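PDB 3G68: putative phosphosugar isomerase from Clostridium difficile, which probably binds and isomerises a phosphorylated sugar through two SIS domains like those of glucosamine-6-phosphate synthase. Local coordinates for residues 5-10 / 143-148; 38-43 / 67-72; 113-118 / 129-134; 206-211 / 232-237; 214-219 / 265-270. All blocks are in the same frame, centred on the assembly; numbering follows the deposited sequence.

Contact 1: residues 5-10 / 143-148; sequences QDYMLE and KTKGYY
Met-8 and Lys-145 bring their CA atoms to 5.5 Å, where helix 4-20 passes the first turn of helix 145-165. Lys-145 carries the contact. Its CG lies anti to the backbone N (chi1 173°), and a bend at chi3 (70°) swings the end of the chain round to Glu-10. There its NZ gives a hydrogen bond of 2.9 Å to OE2 of Glu-10, a salt bridge in which the amine stands 45° out of the carboxylate plane. Glu-10 reaches it with an extended side chain, and OE2 also lies in plane at the edge of the Tyr-7 ring. On the way, CB of Lys-145 rests 3.5 Å from the backbone O of Tyr-7, while NZ approaches CD1 of the Tyr-7 ring obliquely at 3.8 Å. A long, flexible lysine suits this place because its methylenes lie along Tyr-7 while the amine reaches both the carboxylate and a backbone carbonyl, Cys-135 O. Beside the ion pair, OG1 of Thr-144 sits 3.5 Å from CG of Met-8, a selenomethionine, the two side chains crossing at about a right angle. Thr-144 holds the N-cap position without a side-chain capping bond; Glu-138 instead takes the N-H groups of Thr-144 and Gly-146. Glu-10 OE1 pairs with Arg-14, and Tyr-7 OH is hydrogen-bonded to Lys-139 N. Around the buried joint, Met-8 leans on Tyr-191 of helix 187-200 and Val-316 of helix 316-324, and Tyr-147 packs on helix 43-59.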
# COMPACT_ATOMS: atom_id res chain seq x y z
N GLN B 5 45.63 13.23 1.96
CA GLN B 5 44.20 13.12 1.61
C GLN B 5 43.58 11.84 2.20
O GLN B 5 42.43 11.89 2.67
CB GLN B 5 43.97 13.15 0.11
CG GLN B 5 44.40 14.42 -0.66
CD GLN B 5 45.84 14.41 -1.21
OE1 GLN B 5 46.80 14.07 -0.52
NE2 GLN B 5 45.97 14.77 -2.47
N ASP B 6 44.32 10.73 2.15
CA ASP B 6 43.87 9.46 2.73
C ASP B 6 43.59 9.63 4.22
O ASP B 6 42.53 9.21 4.69
CB ASP B 6 44.88 8.32 2.53
CG ASP B 6 45.05 7.93 1.06
OD1 ASP B 6 44.09 7.96 0.28
OD2 ASP B 6 46.18 7.60 0.68
N TYR B 7 44.53 10.25 4.94
CA TYR B 7 44.39 10.48 6.36
C TYR B 7 43.27 11.45 6.66
O TYR B 7 42.57 11.23 7.65
CB TYR B 7 45.70 10.90 7.01
CG TYR B 7 46.77 9.83 7.02
CD1 TYR B 7 46.51 8.56 7.55
CD2 TYR B 7 48.07 10.10 6.58
CE1 TYR B 7 47.49 7.58 7.59
CE2 TYR B 7 49.07 9.12 6.63
CZ TYR B 7 48.77 7.87 7.12
OH TYR B 7 49.73 6.90 7.18
N MSE B 8 43.10 12.51 5.85
CA MSE B 8 41.95 13.44 6.03
C MSE B 8 40.61 12.69 5.87
O MSE B 8 39.76 12.74 6.74
CB MSE B 8 42.01 14.62 5.06
CG MSE B 8 43.09 15.60 5.38
SE MSE B 8 43.21 16.94 4.00
CE MSE B 8 41.41 17.86 4.60
N LEU B 9 40.48 11.95 4.77
CA LEU B 9 39.26 11.18 4.50
C LEU B 9 38.93 10.11 5.57
O LEU B 9 37.73 9.84 5.79
CB LEU B 9 39.30 10.59 3.08
CG LEU B 9 39.25 11.65 1.98
CD1 LEU B 9 39.42 11.01 0.60
CD2 LEU B 9 37.97 12.44 2.00
N GLU B 10 39.95 9.57 6.25
CA GLU B 10 39.78 8.61 7.36
C GLU B 10 39.25 9.27 8.65
O GLU B 10 38.72 8.59 9.55
CB GLU B 10 41.16 8.03 7.72
CG GLU B 10 41.14 6.81 8.58
CD GLU B 10 42.51 6.34 9.01
OE1 GLU B 10 42.54 5.39 9.80
OE2 GLU B 10 43.55 6.90 8.61
N LYS B 143 50.66 16.14 9.71
CA LYS B 143 49.50 15.53 10.41
C LYS B 143 48.23 16.34 10.24
O LYS B 143 48.26 17.58 10.39
CB LYS B 143 49.76 15.38 11.92
CG LYS B 143 51.06 14.66 12.32
CD LYS B 143 50.96 13.17 12.09
CE LYS B 143 52.08 12.42 12.80
NZ LYS B 143 53.38 12.50 12.15
N THR B 144 47.13 15.63 9.97
CA THR B 144 45.79 16.22 9.79
C THR B 144 44.82 15.49 10.69
O THR B 144 44.29 16.05 11.65
CB THR B 144 45.37 16.18 8.30
OG1 THR B 144 45.49 14.86 7.80
CG2 THR B 144 46.29 17.12 7.43
N LYS B 145 44.59 14.22 10.38
CA LYS B 145 43.75 13.34 11.21
C LYS B 145 44.04 13.47 12.70
O LYS B 145 43.14 13.60 13.52
CB LYS B 145 44.01 11.88 10.77
CG LYS B 145 43.36 10.82 11.61
CD LYS B 145 43.63 9.42 11.04
CE LYS B 145 45.09 8.97 11.18
NZ LYS B 145 45.22 7.46 10.97
N GLY B 146 45.31 13.37 13.05
CA GLY B 146 45.74 13.45 14.46
C GLY B 146 45.41 14.76 15.16
O GLY B 146 45.08 14.76 16.34
N TYR B 147 45.45 15.85 14.41
CA TYR B 147 45.09 17.17 14.92
C TYR B 147 43.60 17.16 15.32
O TYR B 147 43.28 17.47 16.45
CB TYR B 147 45.42 18.27 13.89
CG TYR B 147 45.02 19.68 14.32
CD1 TYR B 147 45.53 20.25 15.48
CD2 TYR B 147 44.10 20.43 13.57
CE1 TYR B 147 45.17 21.52 15.87
CE2 TYR B 147 43.73 21.71 13.98
CZ TYR B 147 44.28 22.25 15.12
OH TYR B 147 43.95 23.52 15.54
N TYR B 148 42.71 16.82 14.37
CA TYR B 148 41.26 16.71 14.62
C TYR B 148 40.92 15.75 15.78
O TYR B 148 40.14 16.08 16.66
CB TYR B 148 40.51 16.27 13.38
CG TYR B 148 40.46 17.33 12.31
CD1 TYR B 148 39.70 18.49 12.48
CD2 TYR B 148 41.13 17.16 11.11
CE1 TYR B 148 39.65 19.48 11.49
CE2 TYR B 148 41.07 18.13 10.11
CZ TYR B 148 40.34 19.28 10.31
OH TYR B 148 40.27 20.25 9.35

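Contact 2: residues 38-43 / 67-72; sequences IITGSG and MYPFMI
Thr-40 and Met-67 are joined by a side-chain bond: OG1 of Thr-40 donates to the backbone O of Met-67 over 2.7 Å, from above the carbonyl plane. OG1 is placed there because it lies anti to the backbone N of its own residue (chi1 -170°). A backbone bond of 3.0 Å from Met-67 N to Ile-39 O accompanies it and meets the carbonyl almost head-on. Beside these bonds, CG2 of Ile-38 touches SE of Met-67 (a selenomethionine) at 3.8 Å and CD1 of Ile-72 at 4.0 Å. The extended Met-67 chain lies across the isoleucine, whose beta-branched shape suits a strand and offers CG2 to both partners. Farther along, Pro-69 presses its CD to 3.2 Å from Gly-41 O, a buried oxygen for which the model holds no hydrogen-bonding partner. Pro-69 also begins the short 3-10 segment 69-71, held by Met-71 N to Tyr-68 O and Ile-72 N to Pro-69 O. In the next shell, strand 84-90 bonds the other edge of strand 36-40, Thr-98 and Ala-101 of helix 96-107 back Pro-69 and Ile-72, and Ser-42 OG bonds Ser-97. A citrate, probably from the crystallisation liquor, lies near the Ser-42 side chain. The chemistry therefore changes along the contact, from apolar packing on the strand to hydroxyl and carbonyl groups at its C-terminal end, where proteins of this parallel alpha/beta kind commonly bind ligands.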
# COMPACT_ATOMS: atom_id res chain seq x y z
N ILE B 38 46.23 22.26 32.82
CA ILE B 38 47.22 22.83 31.95
C ILE B 38 47.37 21.85 30.78
O ILE B 38 47.54 20.64 31.00
CB ILE B 38 48.59 23.01 32.65
CG1 ILE B 38 48.47 23.98 33.85
CG2 ILE B 38 49.62 23.50 31.66
CD1 ILE B 38 49.69 23.97 34.82
N ILE B 39 47.21 22.35 29.55
CA ILE B 39 47.41 21.54 28.35
C ILE B 39 48.73 22.00 27.75
O ILE B 39 48.89 23.20 27.53
CB ILE B 39 46.31 21.76 27.31
CG1 ILE B 39 44.93 21.47 27.88
CG2 ILE B 39 46.61 20.90 26.09
CD1 ILE B 39 43.79 22.05 27.02
N THR B 40 49.66 21.08 27.50
CA THR B 40 50.96 21.46 26.94
C THR B 40 51.44 20.48 25.87
O THR B 40 51.21 19.27 25.97
CB THR B 40 52.06 21.65 28.04
OG1 THR B 40 53.23 22.23 27.45
CG2 THR B 40 52.45 20.34 28.72
N GLY B 41 52.10 21.04 24.86
CA GLY B 41 52.71 20.29 23.75
C GLY B 41 53.40 21.24 22.77
O GLY B 41 53.28 22.46 22.90
N SER B 42 54.08 20.69 21.77
CA SER B 42 54.78 21.47 20.76
C SER B 42 54.02 21.49 19.44
O SER B 42 53.21 20.62 19.18
CB SER B 42 56.17 20.89 20.51
OG SER B 42 56.86 20.73 21.72
N GLY B 43 54.31 22.47 18.60
CA GLY B 43 53.70 22.58 17.26
C GLY B 43 52.21 22.30 17.19
O GLY B 43 51.44 22.91 17.91
N MSE B 67 49.89 26.01 27.36
CA MSE B 67 51.23 26.54 27.42
C MSE B 67 52.21 25.77 26.57
O MSE B 67 52.13 24.55 26.49
CB MSE B 67 51.75 26.43 28.86
CG MSE B 67 50.90 27.08 29.92
SE MSE B 67 51.69 26.71 31.66
CE MSE B 67 50.30 27.42 32.89
N TYR B 68 53.14 26.48 25.93
CA TYR B 68 54.25 25.84 25.25
C TYR B 68 55.10 25.17 26.35
O TYR B 68 55.17 25.68 27.48
CB TYR B 68 55.16 26.86 24.53
CG TYR B 68 54.72 27.37 23.18
CD1 TYR B 68 54.66 26.51 22.06
CD2 TYR B 68 54.49 28.73 22.97
CE1 TYR B 68 54.32 26.99 20.80
CE2 TYR B 68 54.15 29.23 21.72
CZ TYR B 68 54.06 28.37 20.63
OH TYR B 68 53.73 28.88 19.36
N PRO B 69 55.74 24.03 26.05
CA PRO B 69 56.56 23.38 27.09
C PRO B 69 57.68 24.29 27.65
O PRO B 69 57.93 24.25 28.86
CB PRO B 69 57.14 22.17 26.36
CG PRO B 69 56.17 21.89 25.27
CD PRO B 69 55.71 23.24 24.82
N PHE B 70 58.31 25.12 26.81
CA PHE B 70 59.37 26.05 27.30
C PHE B 70 58.89 27.04 28.37
O PHE B 70 59.70 27.58 29.11
CB PHE B 70 60.12 26.77 26.17
CG PHE B 70 59.28 27.76 25.38
CD1 PHE B 70 59.02 29.04 25.87
CD2 PHE B 70 58.82 27.43 24.11
CE1 PHE B 70 58.29 29.98 25.11
CE2 PHE B 70 58.09 28.35 23.35
CZ PHE B 70 57.83 29.62 23.85
N MSE B 71 57.58 27.29 28.42
CA MSE B 71 56.99 28.18 29.40
C MSE B 71 56.81 27.53 30.75
O MSE B 71 56.66 28.24 31.74
CB MSE B 71 55.63 28.70 28.92
CG MSE B 71 55.69 29.58 27.67
SE MSE B 71 53.86 29.94 26.99
CE MSE B 71 53.06 30.70 28.69
N ILE B 72 56.79 26.19 30.79
CA ILE B 72 56.57 25.44 32.03
C ILE B 72 57.87 25.47 32.85
O ILE B 72 58.94 25.04 32.37
CB ILE B 72 56.21 23.95 31.76
CG1 ILE B 72 54.94 23.80 30.91
CG2 ILE B 72 56.08 23.20 33.10
CD1 ILE B 72 53.63 24.01 31.62

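Contact 3: residues 113-118 / 129-134; sequences ASMAGC and YILTVN
The Tyr-129 ring takes the methyl of Ala-113 at its edge, near the ring plane; Leu-85, Glu-28 and Thr-32 also touch this side chain. Ala-113 and Tyr-129 pair in parallel, as do Ser-114 and Ile-130; strand 129-130 is the outermost, within this chain, of the first parallel sheet in an alpha/beta SIS fold. The small alanine leaves room on this face for the tyrosine and leucine side chains, its CB lying 4.1 Å from CB of Tyr-129 and 4.0 Å from CD1 of Leu-131. Backbone bonds zip the pair together: Ser-114 N to Tyr-129 O at 3.0 Å, then Leu-131 N to Ser-114 O at 2.9 Å. Beyond Leu-131 regular pairing ends, yet Val-133 N still reaches Ala-116 O at 2.8 Å. On the side facing helix 145-165, the long Met-115, a selenomethionine, lays CE against CD1 of Leu-131 at 3.8 Å, while its CB meets CG2 of Val-133. Asn-153 of that helix touches both Met-115 and Val-133, so these apolar residues fill the seam between sheet and helix. The opposite face bears Ser-114 and Ile-130. Here OG of Ser-114 (chi1 56°) stands over CA of Ile-130 and is bonded to Asp-124 OD1, a polar choice fitting a face bordered by loops. A water bridges the two segments: it accepts from Thr-132 OG1 at 2.6 Å and donates to Cys-118 O at 2.8 Å.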
# COMPACT_ATOMS: atom_id res chain seq x y z
N ALA B 113 48.45 13.47 32.73
CA ALA B 113 47.69 12.76 31.71
C ALA B 113 48.45 12.89 30.40
O ALA B 113 49.11 13.92 30.17
CB ALA B 113 46.29 13.32 31.59
N SER B 114 48.38 11.85 29.57
CA SER B 114 49.02 11.84 28.26
C SER B 114 47.99 11.69 27.13
O SER B 114 46.95 11.06 27.30
CB SER B 114 50.08 10.74 28.15
OG SER B 114 49.56 9.44 28.45
N MSE B 115 48.26 12.33 25.99
CA MSE B 115 47.46 12.18 24.78
C MSE B 115 48.40 11.98 23.60
O MSE B 115 48.81 12.94 22.94
CB MSE B 115 46.52 13.36 24.58
CG MSE B 115 45.46 13.47 25.65
SE MSE B 115 43.97 14.61 25.04
CE MSE B 115 42.68 14.34 26.60
N ALA B 116 48.80 10.74 23.42
CA ALA B 116 49.63 10.34 22.30
C ALA B 116 48.76 9.59 21.29
O ALA B 116 47.70 9.04 21.64
CB ALA B 116 50.78 9.46 22.80
N GLY B 117 49.23 9.56 20.04
CA GLY B 117 48.52 8.91 18.94
C GLY B 117 48.95 7.49 18.65
O GLY B 117 48.68 6.96 17.58
N CYS B 118 49.62 6.89 19.63
CA CYS B 118 50.10 5.52 19.55
C CYS B 118 50.06 4.93 20.95
O CYS B 118 50.08 5.66 21.94
CB CYS B 118 51.55 5.48 19.05
SG CYS B 118 52.71 6.42 20.11
N TYR B 129 47.18 8.98 33.81
CA TYR B 129 46.04 8.69 32.91
C TYR B 129 46.45 8.68 31.45
O TYR B 129 46.82 9.72 30.92
CB TYR B 129 44.94 9.75 33.11
CG TYR B 129 44.71 9.99 34.55
CD1 TYR B 129 44.06 9.03 35.33
CD2 TYR B 129 45.20 11.13 35.17
CE1 TYR B 129 43.87 9.22 36.69
CE2 TYR B 129 45.01 11.34 36.53
CZ TYR B 129 44.35 10.38 37.28
OH TYR B 129 44.17 10.57 38.62
N ILE B 130 46.42 7.50 30.83
CA ILE B 130 46.85 7.34 29.44
C ILE B 130 45.59 7.51 28.61
O ILE B 130 44.82 6.57 28.43
CB ILE B 130 47.52 5.97 29.23
CG1 ILE B 130 48.78 5.87 30.09
CG2 ILE B 130 47.86 5.74 27.77
CD1 ILE B 130 49.43 4.49 30.08
N LEU B 131 45.39 8.74 28.12
CA LEU B 131 44.20 9.13 27.36
C LEU B 131 44.52 9.16 25.87
O LEU B 131 44.41 10.20 25.20
CB LEU B 131 43.71 10.49 27.86
CG LEU B 131 43.45 10.67 29.35
CD1 LEU B 131 43.04 12.10 29.62
CD2 LEU B 131 42.36 9.67 29.84
N THR B 132 44.96 8.00 25.38
CA THR B 132 45.39 7.76 24.01
C THR B 132 44.39 8.28 22.98
O THR B 132 43.19 8.06 23.12
CB THR B 132 45.59 6.25 23.77
OG1 THR B 132 46.37 5.72 24.87
CG2 THR B 132 46.30 6.00 22.44
N VAL B 133 44.90 9.02 22.00
CA VAL B 133 44.09 9.50 20.89
C VAL B 133 44.10 8.33 19.92
O VAL B 133 45.10 8.08 19.26
CB VAL B 133 44.68 10.78 20.25
CG1 VAL B 133 43.80 11.21 19.05
CG2 VAL B 133 44.77 11.89 21.27
N ASN B 134 42.98 7.60 19.82
CA ASN B 134 42.93 6.40 18.98
C ASN B 134 42.59 6.67 17.53
O ASN B 134 41.59 6.18 17.03
CB ASN B 134 41.95 5.39 19.61
CG ASN B 134 42.41 4.91 20.96
OD1 ASN B 134 41.68 5.01 21.96
ND2 ASN B 134 43.65 4.43 21.02
O HOH W 1 48.97 5.99 24.47

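Contact 4: residues 206-211 / 232-237; sequences VNSKEI and ETMRIP
Ile-211 and Pro-237 share the one hydrogen bond that runs directly between 206-211 and 232-237: Ile-211 N donates to Pro-237 O over 3.0 Å, with a nearly straight N-H...O angle of 172°. The same oxygen receives a weaker CA-H...O contact from Glu-210, whose CA lies 3.5 Å away. Proline has no N-H, but its carbonyl serves well as the first acceptor where strand 238-242 joins strand 210-215. Apolar packing centres on Ile-236. Its CG1 lies between backbone N and carbonyl carbon (chi1 59°), sending CD1 inward to touch CD1 of Ile-211 and CB of Ser-208, each at 3.9 Å, while its CB lies over Lys-209 O. Met-234, a selenomethionine bent at both chi2 and chi3, folds its CE back to 3.6 Å from CB of Ser-208; the short serine leaves it this approach. Polar groups hold the flanks. Arg-235, which leaves the helix with positive phi, turns its NE onto Glu-232 O at 2.9 Å. Ser-208 OG bonds Leu-205 O, and Glu-210 OE2 bonds Ser-258. Arg-329 bonds the carbonyls of Val-206, Ser-208 and Met-234, and so spans both segments. In this beta-alpha-beta unit, then, helix end and strand start are joined by a little apolar packing and one strand bond, while backbone oxygens on both sides are satisfied as acceptors by a single guanidinium group.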
# COMPACT_ATOMS: atom_id res chain seq x y z
N VAL B 206 49.54 27.35 -7.11
CA VAL B 206 50.85 26.82 -7.53
C VAL B 206 51.90 27.92 -7.50
O VAL B 206 53.04 27.65 -7.15
CB VAL B 206 50.76 26.11 -8.94
CG1 VAL B 206 52.12 25.86 -9.59
CG2 VAL B 206 49.99 24.80 -8.82
N ASN B 207 51.51 29.14 -7.85
CA ASN B 207 52.44 30.27 -7.88
C ASN B 207 52.70 30.97 -6.54
O ASN B 207 53.45 31.93 -6.53
CB ASN B 207 51.93 31.35 -8.85
CG ASN B 207 52.03 30.93 -10.29
OD1 ASN B 207 52.81 30.04 -10.63
ND2 ASN B 207 51.25 31.59 -11.18
N SER B 208 52.08 30.50 -5.47
CA SER B 208 52.21 31.09 -4.11
C SER B 208 53.68 31.35 -3.77
O SER B 208 54.53 30.49 -3.92
CB SER B 208 51.62 30.19 -3.03
OG SER B 208 50.26 29.85 -3.23
N LYS B 209 53.94 32.58 -3.36
CA LYS B 209 55.27 33.06 -2.97
C LYS B 209 55.35 33.25 -1.44
O LYS B 209 56.37 32.95 -0.87
CB LYS B 209 55.57 34.39 -3.65
CG LYS B 209 55.77 34.25 -5.17
CD LYS B 209 55.94 35.58 -5.84
CE LYS B 209 56.15 35.41 -7.35
NZ LYS B 209 55.07 34.58 -7.98
N GLU B 210 54.30 33.81 -0.83
CA GLU B 210 54.23 33.97 0.64
C GLU B 210 52.79 34.14 1.01
O GLU B 210 52.02 34.85 0.30
CB GLU B 210 55.13 35.10 1.15
CG GLU B 210 54.89 36.48 0.60
CD GLU B 210 53.93 37.30 1.43
OE1 GLU B 210 53.33 36.73 2.36
OE2 GLU B 210 53.77 38.54 1.14
N ILE B 211 52.40 33.50 2.10
CA ILE B 211 51.01 33.46 2.50
C ILE B 211 50.78 33.96 3.92
O ILE B 211 51.60 33.75 4.81
CB ILE B 211 50.49 31.99 2.45
CG1 ILE B 211 50.64 31.38 1.05
CG2 ILE B 211 49.00 31.92 2.89
CD1 ILE B 211 50.45 29.86 0.98
N GLU B 232 55.12 24.00 6.20
CA GLU B 232 55.85 22.72 6.11
C GLU B 232 55.76 22.07 4.73
O GLU B 232 56.68 21.36 4.34
CB GLU B 232 55.30 21.75 7.15
CG GLU B 232 55.61 22.16 8.59
CD GLU B 232 54.93 21.27 9.66
OE1 GLU B 232 53.94 20.57 9.36
OE2 GLU B 232 55.39 21.31 10.81
N THR B 233 54.69 22.33 3.99
CA THR B 233 54.45 21.65 2.71
C THR B 233 54.71 22.53 1.48
O THR B 233 55.25 22.06 0.47
CB THR B 233 53.02 21.08 2.68
OG1 THR B 233 52.04 22.13 2.86
CG2 THR B 233 52.85 20.03 3.78
N MSE B 234 54.32 23.79 1.56
CA MSE B 234 54.57 24.75 0.47
C MSE B 234 55.99 25.30 0.54
O MSE B 234 56.52 25.83 -0.45
CB MSE B 234 53.57 25.90 0.53
CG MSE B 234 52.12 25.48 0.45
SE MSE B 234 51.61 24.95 -1.34
CE MSE B 234 51.63 26.73 -2.15
N ARG B 235 56.59 25.22 1.73
CA ARG B 235 57.99 25.63 1.96
C ARG B 235 58.35 27.05 1.54
O ARG B 235 59.34 27.31 0.85
CB ARG B 235 58.90 24.59 1.35
CG ARG B 235 58.63 23.31 2.08
CD ARG B 235 59.29 22.17 1.58
NE ARG B 235 58.75 21.03 2.30
CZ ARG B 235 59.07 19.77 2.06
NH1 ARG B 235 59.96 19.45 1.13
NH2 ARG B 235 58.49 18.82 2.79
N ILE B 236 57.50 27.95 2.01
CA ILE B 236 57.61 29.38 1.79
C ILE B 236 57.18 30.03 3.09
O ILE B 236 56.65 29.34 3.98
CB ILE B 236 56.67 29.85 0.62
CG1 ILE B 236 55.20 29.51 0.92
CG2 ILE B 236 57.15 29.28 -0.73
CD1 ILE B 236 54.22 29.95 -0.17
N PRO B 237 57.36 31.34 3.21
CA PRO B 237 56.86 31.98 4.42
C PRO B 237 55.36 31.92 4.57
O PRO B 237 54.61 32.28 3.63
CB PRO B 237 57.33 33.43 4.29
CG PRO B 237 58.53 33.33 3.42
CD PRO B 237 58.11 32.31 2.39

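Contact 5: residues 214-219 / 265-270; sequences IGHSDI and TGKEPR
Lys-267 and Asp-218 form the strongest link, a salt bridge in which NZ donates to OD2 over 2.7 Å, using the syn lone pair of that oxygen. A water also donates to OD2, at 2.7 Å, and lies 2.9 Å from OG1 of Thr-265, so that the carboxylate is tied to 265-270 by two routes. An aspartate suits the spot: its short chain keeps the charge close to the backbone of the 3-10 turn, while the longer lysine spans the gap, bending at chi3 (83°). His-216 lies beside the salt bridge. With CG anti to the backbone N (chi1 -175°), its ring is directed across to the other segment, and ND1 accepts Asp-218 N at 3.0 Å, which holds ring and turn together. The side chains of His-216 and Lys-267 cross at about a right angle, CD of the lysine making an off-centre CH-pi contact 4.3 Å from the ring centroid. Thr-265 approaches from its own strand end, OG1 standing 3.4 Å from both CB and CG of the histidine. The Thr-265 methyl CG2 meets CD1 of Ile-219 tip to tip at 3.6 Å. Farther along, Glu-268 caps the start of the next helix through Arg-270 N and also binds that arginine's side chain, which pairs in turn with Glu-244. The contact lies on the surface where strands 210-215 and 258-264 end and helices 220-234 and 271-279 begin, with Gln-51 of helix 43-59 bonded to Asp-218 O.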
# COMPACT_ATOMS: atom_id res chain seq x y z
N ILE B 214 44.23 35.01 7.86
CA ILE B 214 43.59 35.89 8.84
C ILE B 214 42.32 35.17 9.31
O ILE B 214 41.46 34.83 8.47
CB ILE B 214 43.22 37.26 8.25
CG1 ILE B 214 44.43 37.91 7.58
CG2 ILE B 214 42.61 38.16 9.33
CD1 ILE B 214 44.12 39.22 6.93
N GLY B 215 42.24 34.89 10.61
CA GLY B 215 41.10 34.19 11.21
C GLY B 215 40.42 34.97 12.33
O GLY B 215 40.94 35.98 12.80
N HIS B 216 39.25 34.49 12.74
CA HIS B 216 38.55 35.03 13.90
C HIS B 216 39.15 34.38 15.16
O HIS B 216 39.67 33.26 15.09
CB HIS B 216 37.05 34.70 13.81
CG HIS B 216 36.23 35.31 14.91
ND1 HIS B 216 36.02 34.68 16.11
CD2 HIS B 216 35.61 36.51 15.00
CE1 HIS B 216 35.27 35.44 16.89
NE2 HIS B 216 35.01 36.56 16.24
N SER B 217 39.05 35.05 16.32
CA SER B 217 39.58 34.50 17.57
C SER B 217 39.04 33.09 17.93
O SER B 217 39.76 32.30 18.53
CB SER B 217 39.33 35.46 18.76
OG SER B 217 37.98 35.85 18.86
N ASP B 218 37.81 32.78 17.53
CA ASP B 218 37.19 31.48 17.80
C ASP B 218 37.92 30.32 17.12
O ASP B 218 37.81 29.18 17.59
CB ASP B 218 35.70 31.45 17.38
CG ASP B 218 34.84 32.37 18.22
OD1 ASP B 218 35.23 32.72 19.36
OD2 ASP B 218 33.75 32.71 17.72
N ILE B 219 38.67 30.63 16.05
CA ILE B 219 39.46 29.65 15.33
C ILE B 219 40.96 30.05 15.30
O ILE B 219 41.69 29.66 14.41
CB ILE B 219 38.87 29.35 13.92
CG1 ILE B 219 38.66 30.62 13.11
CG2 ILE B 219 37.56 28.50 14.10
CD1 ILE B 219 38.40 30.39 11.55
N THR B 265 34.29 33.67 9.78
CA THR B 265 33.29 32.97 10.62
C THR B 265 31.94 33.69 10.74
O THR B 265 31.03 33.17 11.39
CB THR B 265 33.81 32.68 12.03
OG1 THR B 265 33.97 33.91 12.74
CG2 THR B 265 35.13 31.90 11.98
N GLY B 266 31.82 34.85 10.10
CA GLY B 266 30.58 35.59 10.10
C GLY B 266 30.33 36.44 11.34
O GLY B 266 29.26 37.03 11.45
N LYS B 267 31.29 36.50 12.27
CA LYS B 267 31.18 37.32 13.50
C LYS B 267 31.91 38.65 13.39
O LYS B 267 31.87 39.45 14.32
CB LYS B 267 31.71 36.56 14.71
CG LYS B 267 30.86 35.41 15.15
CD LYS B 267 31.52 34.55 16.26
CE LYS B 267 31.34 35.09 17.68
NZ LYS B 267 31.51 33.98 18.68
N GLU B 268 32.57 38.91 12.27
CA GLU B 268 33.35 40.13 12.11
C GLU B 268 32.78 41.03 11.02
O GLU B 268 33.03 40.80 9.84
CB GLU B 268 34.81 39.78 11.82
CG GLU B 268 35.71 40.99 11.59
CD GLU B 268 35.63 42.00 12.72
OE1 GLU B 268 36.17 41.70 13.82
OE2 GLU B 268 35.03 43.08 12.52
N PRO B 269 32.05 42.10 11.40
CA PRO B 269 31.46 42.94 10.36
C PRO B 269 32.44 43.68 9.45
O PRO B 269 32.06 44.04 8.34
CB PRO B 269 30.56 43.90 11.14
CG PRO B 269 31.14 43.94 12.48
CD PRO B 269 31.70 42.58 12.75
N ARG B 270 33.69 43.87 9.89
CA ARG B 270 34.70 44.53 9.08
C ARG B 270 35.37 43.65 7.98
O ARG B 270 36.18 44.15 7.23
CB ARG B 270 35.77 45.15 9.98
CG ARG B 270 35.24 46.29 10.88
CD ARG B 270 36.34 46.78 11.84
NE ARG B 270 36.66 45.73 12.81
CZ ARG B 270 37.70 45.72 13.64
NH1 ARG B 270 38.57 46.71 13.68
NH2 ARG B 270 37.86 44.67 14.45
O HOH W 2 33.35 32.37 15.09

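Overall arrangement
The chain holds two parallel sheets of matching strand order. Contacts 2 and 3 belong to the first and contacts 4 and 5 to the second, where both use strand 210-215. Contact 1, one of the two buried contacts with contact 2, lies between helices and relies on an ion pair amid packing. Contact 3, at the edge strand, is built mostly from backbone bonds and apolar side chains. Contacts 2 and 4 each involve the first and second strands of a sheet, but at opposite ends: the finish in contact 2, the start in contact 4. Contact 5 lies at the surface, where charge, water and a histidine ring outweigh apolar packing.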